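Local coordinates for protein pentafunctional AROM polypeptide (Schizosaccharomyces pombe, PDB 5SWV) that probably catalyses the dehydroquinate dehydratase and shikimate dehydrogenase steps of the shikimate pathway, as part of a five-enzyme polypeptide, at residues K259-S264 with A285-T290. Sequence-based numbering, arbitrary orientation.
Sequences KPIKHS and AFETDT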
loop_
_atom_site.group_PDB
_atom_site.type_symbol
_atom_site.label_atom_id
_atom_site.label_comp_id
_atom_site.label_asym_id
_atom_site.label_seq_id
_atom_site.Cartn_x
_atom_site.Cartn_y
_atom_site.Cartn_z
ATOM N N LYS A 259 -1.482 -28.145 8.735
ATOM C CA LYS A 259 -1.475 -29.102 9.843
ATOM C C LYS A 259 -0.063 -29.267 10.416
ATOM O O LYS A 259 0.847 -29.633 9.683
ATOM C CB LYS A 259 -1.975 -30.464 9.361
ATOM C CG LYS A 259 -2.343 -31.430 10.476
ATOM C CD LYS A 259 -2.622 -32.822 9.910
ATOM C CE LYS A 259 -2.733 -33.897 10.984
ATOM N NZ LYS A 259 -4.082 -33.865 11.602
ATOM N N PRO A 260 0.135 -28.999 11.721
ATOM C CA PRO A 260 -0.795 -28.469 12.733
ATOM C C PRO A 260 -0.977 -26.944 12.630
ATOM O O PRO A 260 -0.026 -26.229 12.337
ATOM C CB PRO A 260 -0.120 -28.844 14.057
ATOM C CG PRO A 260 1.342 -28.872 13.738
ATOM C CD PRO A 260 1.461 -29.310 12.301
ATOM N N ILE A 261 -2.198 -26.468 12.858
ATOM C CA ILE A 261 -2.499 -25.027 12.891
ATOM C C ILE A 261 -3.216 -24.563 14.165
ATOM O O ILE A 261 -3.301 -23.369 14.406
ATOM C CB ILE A 261 -3.247 -24.582 11.617
ATOM C CG1 ILE A 261 -4.538 -25.371 11.415
ATOM C CG2 ILE A 261 -2.356 -24.777 10.396
ATOM C CD1 ILE A 261 -5.314 -24.950 10.192
ATOM N N LYS A 262 -3.732 -25.496 14.962
ATOM C CA LYS A 262 -4.069 -25.298 16.375
ATOM C C LYS A 262 -3.612 -23.946 16.946
ATOM O O LYS A 262 -4.434 -23.127 17.302
ATOM C CB LYS A 262 -3.445 -26.479 17.168
ATOM C CG LYS A 262 -3.714 -26.565 18.685
ATOM C CD LYS A 262 -2.981 -27.768 19.321
ATOM C CE LYS A 262 -2.901 -27.744 20.858
ATOM N NZ LYS A 262 -3.997 -28.443 21.596
ATOM N N HIS A 263 -2.299 -23.723 16.988
ATOM C CA HIS A 263 -1.687 -22.568 17.657
ATOM C C HIS A 263 -1.294 -21.407 16.742
ATOM O O HIS A 263 -0.647 -20.465 17.190
ATOM C CB HIS A 263 -0.439 -23.024 18.429
ATOM C CG HIS A 263 -0.749 -23.781 19.683
ATOM N ND1 HIS A 263 -0.281 -25.058 19.915
ATOM C CD2 HIS A 263 -1.476 -23.439 20.777
ATOM C CE1 HIS A 263 -0.700 -25.468 21.100
ATOM N NE2 HIS A 263 -1.436 -24.509 21.639
ATOM N N SER A 264 -1.665 -21.458 15.469
ATOM C CA SER A 264 -1.456 -20.318 14.575
ATOM C C SER A 264 -2.196 -19.078 15.099
ATOM O O SER A 264 -3.339 -19.176 15.539
ATOM C CB SER A 264 -1.928 -20.642 13.152
ATOM O OG SER A 264 -1.950 -19.481 12.340
ATOM N N ALA A 285 -8.985 -21.063 11.482
ATOM C CA ALA A 285 -8.229 -22.287 11.249
ATOM C C ALA A 285 -9.167 -23.411 10.766
ATOM O O ALA A 285 -10.251 -23.595 11.311
ATOM C CB ALA A 285 -7.503 -22.704 12.520
ATOM N N PHE A 286 -8.762 -24.118 9.717
ATOM C CA PHE A 286 -9.502 -25.266 9.199
ATOM C C PHE A 286 -8.504 -26.385 8.890
ATOM O O PHE A 286 -8.113 -26.609 7.739
ATOM C CB PHE A 286 -10.330 -24.881 7.970
ATOM C CG PHE A 286 -11.332 -25.924 7.576
ATOM C CD1 PHE A 286 -12.571 -25.998 8.220
ATOM C CD2 PHE A 286 -11.050 -26.842 6.575
ATOM C CE1 PHE A 286 -13.504 -26.973 7.871
ATOM C CE2 PHE A 286 -11.978 -27.810 6.218
ATOM C CZ PHE A 286 -13.201 -27.881 6.866
ATOM N N GLU A 287 -8.100 -27.079 9.953
ATOM C CA GLU A 287 -7.097 -28.128 9.880
ATOM C C GLU A 287 -7.643 -29.351 9.155
ATOM O O GLU A 287 -8.753 -29.769 9.439
ATOM C CB GLU A 287 -6.653 -28.515 11.289
ATOM C CG GLU A 287 -5.326 -29.238 11.316
ATOM C CD GLU A 287 -4.900 -29.613 12.714
ATOM O OE1 GLU A 287 -4.348 -28.743 13.441
ATOM O OE2 GLU A 287 -5.112 -30.793 13.068
ATOM N N THR A 288 -6.891 -29.912 8.212
ATOM C CA THR A 288 -7.320 -31.142 7.549
ATOM C C THR A 288 -6.192 -32.147 7.385
ATOM O O THR A 288 -5.021 -31.773 7.320
ATOM C CB THR A 288 -7.928 -30.884 6.167
ATOM O OG1 THR A 288 -6.932 -30.310 5.310
ATOM C CG2 THR A 288 -9.146 -29.976 6.272
ATOM N N ASP A 289 -6.584 -33.420 7.300
ATOM C CA ASP A 289 -5.657 -34.552 7.208
ATOM C C ASP A 289 -5.105 -34.735 5.803
ATOM O O ASP A 289 -3.948 -35.139 5.631
ATOM C CB ASP A 289 -6.347 -35.848 7.680
ATOM C CG ASP A 289 -6.533 -35.902 9.194
ATOM O OD1 ASP A 289 -5.773 -35.246 9.941
ATOM O OD2 ASP A 289 -7.442 -36.619 9.644
ATOM N N THR A 290 -5.949 -34.466 4.814
ATOM C CA THR A 290 -5.531 -34.382 3.426
ATOM C C THR A 290 -5.765 -32.967 2.922
ATOM O O THR A 290 -6.529 -32.197 3.503
ATOM C CB THR A 290 -6.269 -35.398 2.502
ATOM O OG1 THR A 290 -7.604 -34.953 2.218
ATOM C CG2 THR A 290 -6.319 -36.787 3.133
#
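K259 and E287 meet in a salt-bridge network completed by D289, just beyond the C-terminal ends of two adjacent parallel strands of the mixed sheet in the substrate-binding domain of the shikimate dehydrogenase part. Residues 259-264 follow strand 253-257 and lead to helix 266-277; residues 285-290 leave the neighbouring parallel strand 282-285, so the contact joins the two loops that continue adjacent strands.

The side chain of E287 lies across this junction. Its CB rests 3.8 Å from CG1 of I261, and its CG passes between that same CG1 and the CG of K259, whose aliphatic chain it crosses at about a right angle. CD lies against CG of K259 and near N of I261. With CG anti to the backbone N (chi1 -161°) and an extended chain beyond it, the carboxylate arrives beside the backbone of 260-261. There OE1 accepts the N-H of I261 in a nearly straight bond of 3.2 Å (172° at the hydrogen), approached on its anti side but 29° out of the carboxylate plane. The N-H so held belongs to the residue after P260, whose own preceding peptide bond is cis. OE2, the other oxygen, faces NZ of K259 at 3.6 Å, a longer ionic contact.

The side chain of I261 is buried against L256 and T309, and its CD1 reaches CB of A285 at 3.9 Å. The chain of K259 passes T288, its CD 3.7 Å from T288 O, a carbonyl oxygen hydrogen-bonded to the hydroxyl of Y312. A bend at chi4 then delivers the ammonium to the second acid, where NZ meets D289 OD1 at 2.7 Å, nearly in line with the CG-OD1 bond.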